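Local coordinates for protein esterase A (Caulobacter crescentus, PDB 5GKV) that probably hydrolyses esters as a serine hydrolase of the beta-lactamase family, related to the penicillin-binding proteins, at residues A300-Y314 against S317-Y330. Residues are numbered along the deposited sequence; the frame is centred on the assembly and turned at random.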
ATOM      1  N   ALA A 300      11.121   2.495 -11.168  1.00 22.48           N
ATOM      2  CA  ALA A 300      10.291   1.783 -10.197  1.00 22.56           C
ATOM      3  C   ALA A 300       8.922   1.420 -10.753  1.00 16.17           C
ATOM      4  O   ALA A 300       8.333   0.422 -10.327  1.00 22.24           O
ATOM      5  CB  ALA A 300      10.097   2.622  -8.934  1.00 17.97           C
ATOM      6  N   THR A 301       8.371   2.220 -11.658  1.00 14.56           N
ATOM      7  CA  THR A 301       6.987   1.983 -12.037  1.00 20.65           C
ATOM      8  C   THR A 301       6.839   1.255 -13.366  1.00 22.93           C
ATOM      9  O   THR A 301       5.708   0.909 -13.733  1.00 20.19           O
ATOM     10  CB  THR A 301       6.208   3.309 -12.088  1.00 21.73           C
ATOM     11  OG1 THR A 301       6.814   4.195 -13.043  1.00 24.91           O
ATOM     12  CG2 THR A 301       6.210   3.973 -10.723  1.00 19.71           C
ATOM     13  N   ALA A 302       7.935   1.013 -14.090  1.00 22.76           N
ATOM     14  CA  ALA A 302       7.830   0.316 -15.371  1.00 22.39           C
ATOM     15  C   ALA A 302       7.209  -1.059 -15.181  1.00 20.25           C
ATOM     16  O   ALA A 302       7.469  -1.749 -14.191  1.00 21.52           O
ATOM     17  CB  ALA A 302       9.206   0.171 -16.024  1.00 25.52           C
ATOM     18  N   GLU A 303       6.376  -1.453 -16.140  1.00 18.76           N
ATOM     19  CA  GLU A 303       5.735  -2.759 -16.093  1.00 21.83           C
ATOM     20  C   GLU A 303       6.771  -3.873 -16.076  1.00 23.25           C
ATOM     21  O   GLU A 303       7.599  -3.978 -16.983  1.00 19.83           O
ATOM     22  CB  GLU A 303       4.808  -2.942 -17.289  1.00 21.24           C
ATOM     23  CG  GLU A 303       4.086  -4.274 -17.255  1.00 24.17           C
ATOM     24  CD  GLU A 303       3.097  -4.418 -18.394  1.00 28.04           C
ATOM     25  OE1 GLU A 303       3.506  -4.887 -19.472  1.00 28.55           O
ATOM     26  OE2 GLU A 303       1.918  -4.049 -18.209  1.00 25.65           O
ATOM     27  N   ARG A 304       6.707  -4.710 -15.049  1.00 19.82           N
ATOM     28  CA  ARG A 304       7.496  -5.932 -14.986  1.00 23.69           C
ATOM     29  C   ARG A 304       6.789  -7.085 -15.678  1.00 30.31           C
ATOM     30  O   ARG A 304       7.416  -7.837 -16.441  1.00 23.20           O
ATOM     31  CB  ARG A 304       7.784  -6.293 -13.528  1.00 20.91           C
ATOM     32  CG  ARG A 304       9.115  -5.763 -12.997  1.00 25.93           C
ATOM     33  CD  ARG A 304       9.305  -4.303 -13.329  1.00 25.75           C
ATOM     34  NE  ARG A 304      10.578  -3.769 -12.844  1.00 24.12           N
ATOM     35  CZ  ARG A 304      10.781  -2.493 -12.539  1.00 23.93           C
ATOM     36  NH1 ARG A 304       9.782  -1.604 -12.652  1.00 20.07           N
ATOM     37  NH2 ARG A 304      11.983  -2.104 -12.119  1.00 19.37           N
ATOM     38  N   LEU A 305       5.492  -7.237 -15.420  1.00 26.94           N
ATOM     39  CA  LEU A 305       4.685  -8.238 -16.101  1.00 24.38           C
ATOM     40  C   LEU A 305       3.217  -7.878 -15.927  1.00 29.90           C
ATOM     41  O   LEU A 305       2.851  -7.073 -15.061  1.00 24.90           O
ATOM     42  CB  LEU A 305       4.954  -9.647 -15.582  1.00 25.24           C
ATOM     43  CG  LEU A 305       4.271 -10.096 -14.299  1.00 24.11           C
ATOM     44  CD1 LEU A 305       4.406 -11.623 -14.177  1.00 23.93           C
ATOM     45  CD2 LEU A 305       4.844  -9.378 -13.076  1.00 29.07           C
ATOM     46  N   ARG A 306       2.383  -8.512 -16.755  1.00 27.33           N
ATOM     47  CA  ARG A 306       0.954  -8.239 -16.794  1.00 25.17           C
ATOM     48  C   ARG A 306       0.207  -9.515 -17.151  1.00 27.65           C
ATOM     49  O   ARG A 306       0.669 -10.296 -17.986  1.00 26.98           O
ATOM     50  CB  ARG A 306       0.640  -7.134 -17.806  1.00 24.62           C
ATOM     51  CG  ARG A 306      -0.840  -6.888 -17.990  1.00 28.76           C
ATOM     52  CD  ARG A 306      -1.092  -5.750 -18.943  1.00 25.61           C
ATOM     53  NE  ARG A 306      -2.470  -5.782 -19.419  1.00 36.19           N
ATOM     54  CZ  ARG A 306      -3.027  -4.831 -20.155  1.00 30.60           C
ATOM     55  NH1 ARG A 306      -2.326  -3.754 -20.480  1.00 30.40           N
ATOM     56  NH2 ARG A 306      -4.290  -4.955 -20.550  1.00 28.58           N
ATOM     57  N   GLY A 307      -0.934  -9.717 -16.525  1.00 25.10           N
ATOM     58  CA  GLY A 307      -1.736 -10.902 -16.767  1.00 27.61           C
ATOM     59  C   GLY A 307      -2.541 -11.232 -15.531  1.00 28.08           C
ATOM     60  O   GLY A 307      -2.521 -10.506 -14.532  1.00 23.35           O
ATOM     61  N   ARG A 308      -3.273 -12.344 -15.628  1.00 20.26           N
ATOM     62  CA  ARG A 308      -4.086 -12.811 -14.511  1.00 24.75           C
ATOM     63  C   ARG A 308      -3.208 -13.153 -13.317  1.00 22.83           C
ATOM     64  O   ARG A 308      -2.280 -13.958 -13.421  1.00 22.48           O
ATOM     65  CB  ARG A 308      -4.893 -14.054 -14.904  1.00 25.04           C
ATOM     66  CG  ARG A 308      -6.237 -14.118 -14.198  1.00 36.27           C
ATOM     67  CD  ARG A 308      -7.198 -13.190 -14.931  1.00 35.42           C
ATOM     68  NE  ARG A 308      -8.369 -12.819 -14.149  1.00 43.77           N
ATOM     69  CZ  ARG A 308      -9.212 -11.860 -14.519  1.00 35.90           C
ATOM     70  NH1 ARG A 308      -8.990 -11.192 -15.650  1.00 33.90           N
ATOM     71  NH2 ARG A 308     -10.267 -11.570 -13.767  1.00 47.71           N
ATOM     72  N   ASP A 309      -3.523 -12.572 -12.170  1.00 18.84           N
ATOM     73  CA  ASP A 309      -2.766 -12.873 -10.969  1.00 24.40           C
ATOM     74  C   ASP A 309      -3.262 -14.178 -10.368  1.00 22.37           C
ATOM     75  O   ASP A 309      -4.461 -14.472 -10.389  1.00 22.44           O
ATOM     76  CB  ASP A 309      -2.896 -11.732  -9.958  1.00 20.71           C
ATOM     77  CG  ASP A 309      -1.879 -11.824  -8.840  1.00 19.05           C
ATOM     78  OD1 ASP A 309      -0.794 -11.225  -8.973  1.00 18.46           O
ATOM     79  OD2 ASP A 309      -2.180 -12.468  -7.815  1.00 18.76           O
ATOM     80  N   LEU A 310      -2.329 -14.975  -9.840  1.00 20.85           N
ATOM     81  CA  LEU A 310      -2.694 -16.266  -9.271  1.00 19.97           C
ATOM     82  C   LEU A 310      -3.468 -16.132  -7.966  1.00 24.49           C
ATOM     83  O   LEU A 310      -4.145 -17.085  -7.558  1.00 21.51           O
ATOM     84  CB  LEU A 310      -1.445 -17.118  -9.041  1.00 21.46           C
ATOM     85  CG  LEU A 310      -0.607 -17.436 -10.281  1.00 16.87           C
ATOM     86  CD1 LEU A 310       0.751 -18.043  -9.898  1.00 17.53           C
ATOM     87  CD2 LEU A 310      -1.422 -18.379 -11.181  1.00 25.21           C
ATOM     88  N   VAL A 311      -3.389 -14.978  -7.307  1.00 20.12           N
ATOM     89  CA  VAL A 311      -3.957 -14.778  -5.980  1.00 22.82           C
ATOM     90  C   VAL A 311      -5.080 -13.743  -6.004  1.00 23.77           C
ATOM     91  O   VAL A 311      -6.201 -14.016  -5.566  1.00 21.98           O
ATOM     92  CB  VAL A 311      -2.861 -14.382  -4.957  1.00 21.48           C
ATOM     93  CG1 VAL A 311      -3.473 -14.092  -3.595  1.00 20.84           C
ATOM     94  CG2 VAL A 311      -1.807 -15.496  -4.844  1.00 17.61           C
ATOM     95  N   LEU A 312      -4.802 -12.556  -6.517  1.00 21.18           N
ATOM     96  CA  LEU A 312      -5.860 -11.564  -6.671  1.00 21.43           C
ATOM     97  C   LEU A 312      -6.640 -11.855  -7.947  1.00 23.35           C
ATOM     98  O   LEU A 312      -6.036 -12.098  -8.996  1.00 21.10           O
ATOM     99  CB  LEU A 312      -5.288 -10.145  -6.699  1.00 22.36           C
ATOM    100  CG  LEU A 312      -4.561  -9.723  -5.415  1.00 22.82           C
ATOM    101  CD1 LEU A 312      -3.930  -8.332  -5.558  1.00 21.49           C
ATOM    102  CD2 LEU A 312      -5.488  -9.747  -4.212  1.00 25.49           C
ATOM    103  N   PRO A 313      -7.953 -11.885  -7.889  1.00 26.13           N
ATOM    104  CA  PRO A 313      -8.760 -12.306  -9.050  1.00 26.31           C
ATOM    105  C   PRO A 313      -8.941 -11.193 -10.080  1.00 31.97           C
ATOM    106  O   PRO A 313     -10.064 -10.746 -10.366  1.00 26.35           O
ATOM    107  CB  PRO A 313     -10.083 -12.729  -8.393  1.00 27.07           C
ATOM    108  CG  PRO A 313     -10.193 -11.874  -7.171  1.00 27.86           C
ATOM    109  CD  PRO A 313      -8.762 -11.704  -6.668  1.00 27.48           C
ATOM    110  N   TYR A 314      -7.823 -10.758 -10.666  1.00 23.00           N
ATOM    111  CA  TYR A 314      -7.787  -9.632 -11.590  1.00 26.63           C
ATOM    112  C   TYR A 314      -6.626  -9.801 -12.551  1.00 27.28           C
ATOM    113  O   TYR A 314      -5.614 -10.431 -12.225  1.00 24.92           O
ATOM    114  CB  TYR A 314      -7.595  -8.277 -10.879  1.00 22.86           C
ATOM    115  CG  TYR A 314      -8.640  -7.913  -9.842  1.00 26.16           C
ATOM    116  CD1 TYR A 314      -9.706  -7.073 -10.153  1.00 29.37           C
ATOM    117  CD2 TYR A 314      -8.527  -8.368  -8.538  1.00 24.59           C
ATOM    118  CE1 TYR A 314     -10.651  -6.731  -9.190  1.00 25.50           C
ATOM    119  CE2 TYR A 314      -9.451  -8.033  -7.576  1.00 29.65           C
ATOM    120  CZ  TYR A 314     -10.515  -7.213  -7.905  1.00 29.77           C
ATOM    121  OH  TYR A 314     -11.430  -6.886  -6.926  1.00 28.33           O
ATOM    122  N   SER A 317      -1.198  -5.299 -13.936  1.00 21.08           N
ATOM    123  CA  SER A 317       0.096  -4.868 -14.445  1.00 17.96           C
ATOM    124  C   SER A 317       0.907  -4.409 -13.236  1.00 21.03           C
ATOM    125  O   SER A 317       0.536  -3.439 -12.569  1.00 18.43           O
ATOM    126  CB  SER A 317      -0.076  -3.742 -15.465  1.00 19.90           C
ATOM    127  OG  SER A 317       1.163  -3.159 -15.856  1.00 18.63           O
ATOM    128  N   TRP A 318       1.990  -5.120 -12.938  1.00 17.99           N
ATOM    129  CA  TRP A 318       2.835  -4.824 -11.783  1.00 18.58           C
ATOM    130  C   TRP A 318       4.083  -4.064 -12.208  1.00 18.78           C
ATOM    131  O   TRP A 318       4.780  -4.488 -13.140  1.00 19.99           O
ATOM    132  CB  TRP A 318       3.271  -6.111 -11.079  1.00 20.27           C
ATOM    133  CG  TRP A 318       2.217  -6.801 -10.270  1.00 19.51           C
ATOM    134  CD1 TRP A 318       1.640  -8.013 -10.533  1.00 18.63           C
ATOM    135  CD2 TRP A 318       1.646  -6.339  -9.038  1.00 15.96           C
ATOM    136  NE1 TRP A 318       0.737  -8.325  -9.548  1.00 20.18           N
ATOM    137  CE2 TRP A 318       0.721  -7.312  -8.617  1.00 18.71           C
ATOM    138  CE3 TRP A 318       1.829  -5.186  -8.251  1.00 16.95           C
ATOM    139  CZ2 TRP A 318      -0.032  -7.173  -7.450  1.00 19.39           C
ATOM    140  CZ3 TRP A 318       1.081  -5.046  -7.093  1.00 17.23           C
ATOM    141  CH2 TRP A 318       0.164  -6.035  -6.699  1.00 20.04           C
ATOM    142  N   GLY A 319       4.365  -2.959 -11.512  1.00 15.90           N
ATOM    143  CA  GLY A 319       5.694  -2.395 -11.433  1.00 18.65           C
ATOM    144  C   GLY A 319       6.479  -3.051 -10.312  1.00 17.94           C
ATOM    145  O   GLY A 319       6.163  -4.153  -9.859  1.00 16.47           O
ATOM    146  N   ALA A 320       7.513  -2.350  -9.843  1.00 18.00           N
ATOM    147  CA  ALA A 320       8.360  -2.870  -8.761  1.00 17.51           C
ATOM    148  C   ALA A 320       7.713  -2.571  -7.401  1.00 20.19           C
ATOM    149  O   ALA A 320       8.174  -1.737  -6.612  1.00 17.96           O
ATOM    150  CB  ALA A 320       9.769  -2.295  -8.860  1.00 17.92           C
ATOM    151  N   GLY A 321       6.634  -3.310  -7.124  1.00 16.75           N
ATOM    152  CA  GLY A 321       5.846  -3.158  -5.919  1.00 13.72           C
ATOM    153  C   GLY A 321       4.627  -2.264  -6.055  1.00 17.67           C
ATOM    154  O   GLY A 321       3.659  -2.439  -5.305  1.00 19.08           O
ATOM    155  N   PHE A 322       4.636  -1.327  -7.001  1.00 19.72           N
ATOM    156  CA  PHE A 322       3.455  -0.521  -7.298  1.00 18.35           C
ATOM    157  C   PHE A 322       2.509  -1.285  -8.229  1.00 18.10           C
ATOM    158  O   PHE A 322       2.940  -1.981  -9.153  1.00 18.32           O
ATOM    159  CB  PHE A 322       3.852   0.809  -7.965  1.00 15.56           C
ATOM    160  CG  PHE A 322       4.675   1.735  -7.102  1.00 16.75           C
ATOM    161  CD1 PHE A 322       4.098   2.413  -6.038  1.00 14.94           C
ATOM    162  CD2 PHE A 322       6.023   1.970  -7.392  1.00 19.35           C
ATOM    163  CE1 PHE A 322       4.852   3.301  -5.253  1.00 15.43           C
ATOM    164  CE2 PHE A 322       6.795   2.840  -6.599  1.00 20.23           C
ATOM    165  CZ  PHE A 322       6.204   3.507  -5.528  1.00 17.83           C
ATOM    166  N   MET A 323       1.208  -1.146  -7.986  1.00 14.50           N
ATOM    167  CA  MET A 323       0.219  -1.578  -8.960  1.00 16.57           C
ATOM    168  C   MET A 323       0.056  -0.477 -10.001  1.00 20.26           C
ATOM    169  O   MET A 323      -0.188   0.682  -9.654  1.00 16.61           O
ATOM    170  CB  MET A 323      -1.116  -1.882  -8.277  1.00 15.77           C
ATOM    171  CG  MET A 323      -2.154  -2.496  -9.218  1.00 25.53           C
ATOM    172  SD  MET A 323      -3.689  -2.989  -8.395  1.00 26.67           S
ATOM    173  CE  MET A 323      -3.195  -2.895  -6.634  1.00 23.96           C
ATOM    174  N   ARG A 324       0.225  -0.825 -11.271  1.00 17.08           N
ATOM    175  CA  ARG A 324      -0.071   0.135 -12.323  1.00 17.51           C
ATOM    176  C   ARG A 324      -1.579   0.152 -12.597  1.00 15.72           C
ATOM    177  O   ARG A 324      -2.320  -0.739 -12.186  1.00 17.05           O
ATOM    178  CB  ARG A 324       0.731  -0.204 -13.585  1.00 19.61           C
ATOM    179  CG  ARG A 324       2.239  -0.304 -13.296  1.00 20.57           C
ATOM    180  CD  ARG A 324       3.053  -0.631 -14.554  1.00 21.89           C
ATOM    181  NE  ARG A 324       3.070   0.497 -15.483  1.00 20.35           N
ATOM    182  CZ  ARG A 324       2.358   0.561 -16.600  1.00 22.59           C
ATOM    183  NH1 ARG A 324       1.569  -0.448 -16.943  1.00 21.87           N
ATOM    184  NH2 ARG A 324       2.442   1.640 -17.379  1.00 24.06           N
ATOM    185  N   ASN A 325      -2.037   1.208 -13.271  1.00 16.62           N
ATOM    186  CA  ASN A 325      -3.473   1.480 -13.299  1.00 17.82           C
ATOM    187  C   ASN A 325      -4.187   0.617 -14.337  1.00 19.45           C
ATOM    188  O   ASN A 325      -5.198  -0.027 -14.031  1.00 22.65           O
ATOM    189  CB  ASN A 325      -3.708   2.974 -13.536  1.00 18.11           C
ATOM    190  CG  ASN A 325      -5.145   3.403 -13.231  1.00 19.92           C
ATOM    191  OD1 ASN A 325      -5.853   2.763 -12.445  1.00 16.12           O
ATOM    192  ND2 ASN A 325      -5.573   4.488 -13.861  1.00 16.74           N
ATOM    193  N   GLU A 326      -3.672   0.565 -15.563  1.00 23.53           N
ATOM    194  CA  GLU A 326      -4.232  -0.336 -16.568  1.00 23.50           C
ATOM    195  C   GLU A 326      -4.040  -1.764 -16.088  1.00 23.05           C
ATOM    196  O   GLU A 326      -3.022  -2.064 -15.453  1.00 21.96           O
ATOM    197  CB  GLU A 326      -3.559  -0.133 -17.928  1.00 23.89           C
ATOM    198  CG  GLU A 326      -2.037  -0.126 -17.860  1.00 23.21           C
ATOM    199  CD  GLU A 326      -1.392  -0.126 -19.244  1.00 28.22           C
ATOM    200  OE1 GLU A 326      -0.161  -0.252 -19.313  1.00 21.91           O
ATOM    201  OE2 GLU A 326      -2.123  -0.003 -20.256  1.00 27.73           O
ATOM    202  N   PRO A 327      -4.991  -2.660 -16.418  1.00 24.73           N
ATOM    203  CA  PRO A 327      -6.148  -2.442 -17.290  1.00 19.86           C
ATOM    204  C   PRO A 327      -7.458  -2.143 -16.555  1.00 25.48           C
ATOM    205  O   PRO A 327      -8.511  -2.128 -17.189  1.00 21.66           O
ATOM    206  CB  PRO A 327      -6.266  -3.785 -18.014  1.00 23.17           C
ATOM    207  CG  PRO A 327      -5.952  -4.772 -16.927  1.00 24.79           C
ATOM    208  CD  PRO A 327      -4.871  -4.085 -16.057  1.00 26.29           C
ATOM    209  N   ASN A 328      -7.419  -1.926 -15.240  1.00 19.92           N
ATOM    210  CA  ASN A 328      -8.670  -1.799 -14.505  1.00 21.53           C
ATOM    211  C   ASN A 328      -9.081  -0.355 -14.260  1.00 21.93           C
ATOM    212  O   ASN A 328     -10.275  -0.093 -14.072  1.00 21.17           O
ATOM    213  CB  ASN A 328      -8.564  -2.554 -13.174  1.00 25.90           C
ATOM    214  CG  ASN A 328      -8.157  -4.010 -13.368  1.00 25.24           C
ATOM    215  OD1 ASN A 328      -8.923  -4.798 -13.911  1.00 27.68           O
ATOM    216  ND2 ASN A 328      -6.941  -4.366 -12.931  1.00 27.90           N
ATOM    217  N   PHE A 329      -8.127   0.577 -14.264  1.00 19.94           N
ATOM    218  CA  PHE A 329      -8.396   2.014 -14.168  1.00 18.71           C
ATOM    219  C   PHE A 329      -9.127   2.380 -12.877  1.00 19.02           C
ATOM    220  O   PHE A 329      -9.958   3.291 -12.844  1.00 20.59           O
ATOM    221  CB  PHE A 329      -9.157   2.505 -15.405  1.00 23.16           C
ATOM    222  CG  PHE A 329      -8.349   2.379 -16.661  1.00 23.83           C
ATOM    223  CD1 PHE A 329      -7.453   3.377 -17.019  1.00 20.99           C
ATOM    224  CD2 PHE A 329      -8.438   1.234 -17.447  1.00 20.73           C
ATOM    225  CE1 PHE A 329      -6.664   3.249 -18.164  1.00 22.66           C
ATOM    226  CE2 PHE A 329      -7.652   1.100 -18.592  1.00 22.70           C
ATOM    227  CZ  PHE A 329      -6.770   2.106 -18.948  1.00 27.05           C
ATOM    228  N   TYR A 330      -8.786   1.691 -11.793  1.00 16.23           N
ATOM    229  CA  TYR A 330      -9.336   2.061 -10.500  1.00 17.68           C
ATOM    230  C   TYR A 330      -8.719   3.334  -9.937  1.00 18.29           C
ATOM    231  O   TYR A 330      -9.251   3.861  -8.956  1.00 17.57           O
ATOM    232  CB  TYR A 330      -9.155   0.916  -9.507  1.00 15.07           C
ATOM    233  CG  TYR A 330      -9.921  -0.328  -9.888  1.00 20.23           C
ATOM    234  CD1 TYR A 330     -11.217  -0.249 -10.412  1.00 21.29           C
ATOM    235  CD2 TYR A 330      -9.358  -1.585  -9.706  1.00 25.04           C
ATOM    236  CE1 TYR A 330     -11.923  -1.402 -10.744  1.00 23.63           C
ATOM    237  CE2 TYR A 330     -10.051  -2.735 -10.038  1.00 25.22           C
ATOM    238  CZ  TYR A 330     -11.322  -2.642 -10.549  1.00 25.98           C
ATOM    239  OH  TYR A 330     -11.988  -3.802 -10.861  1.00 29.48           O
TER
HETATM  240  O   HOH W   1       5.173   3.088 -16.244  1.00 35.81           O
HETATM  241  O   HOH W   2       0.448  -2.778 -20.147  1.00 24.21           O
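E303 OE2 is gripped from several directions: S317 OG donates to it over 2.6 Å on the lone pair away from the other carboxylate oxygen, a bridging water donates over 2.7 Å, and R324 NH1 makes a long salt bridge. The E303 chain gets there fully stretched, its CG anti to the backbone N (chi1 -178°). The same S317 OG accepts from R324 NH1, and that nitrogen also donates to E326 OE1 at 2.9 Å, a salt bridge, almost straight at 174° and in the guanidinium plane. The water ties E303 and E326 to R306 NH1, so two carboxylates only 4.5 Å apart (E303 OE2 to E326 OE1) are probably eased by the arginines around them. R306 NH1 makes a long salt bridge with E326 OE2, and R306 NE a salt bridge with E315. The outstretched R306 chain runs alongside P327 in the opposite sense, bringing NH2 to 3.4 Å from P327 CB.

R306 and S317 pair in the small antiparallel hairpin of strands 305-306 and 315-318, beside the main beta-lactamase sheet, one of whose edge strands is 323-324; their side chains lie on the face away from L305 and W318. Those two are the hydrogen-bonded pair, W318 N giving to L305 O, while R304 N gives to W318 O. On their face the leucine CD2 packs against the tryptophan CB. The indole NE1 reaches D309 OD1 at the ring edge, a weak bond of 3.3 Å with carboxylate and ring 63° apart; S167 also holds OD1.

Where helix 294-301 ends, A320 N bonds to A300 O, and A320 CB sits centrally over one face of the R304 guanidinium, which E123 pairs with at NE. T301 CG2 comes obliquely to the F322 ring, at 3.9 Å from CD2, and the phenylalanine also leans on helix 82-95.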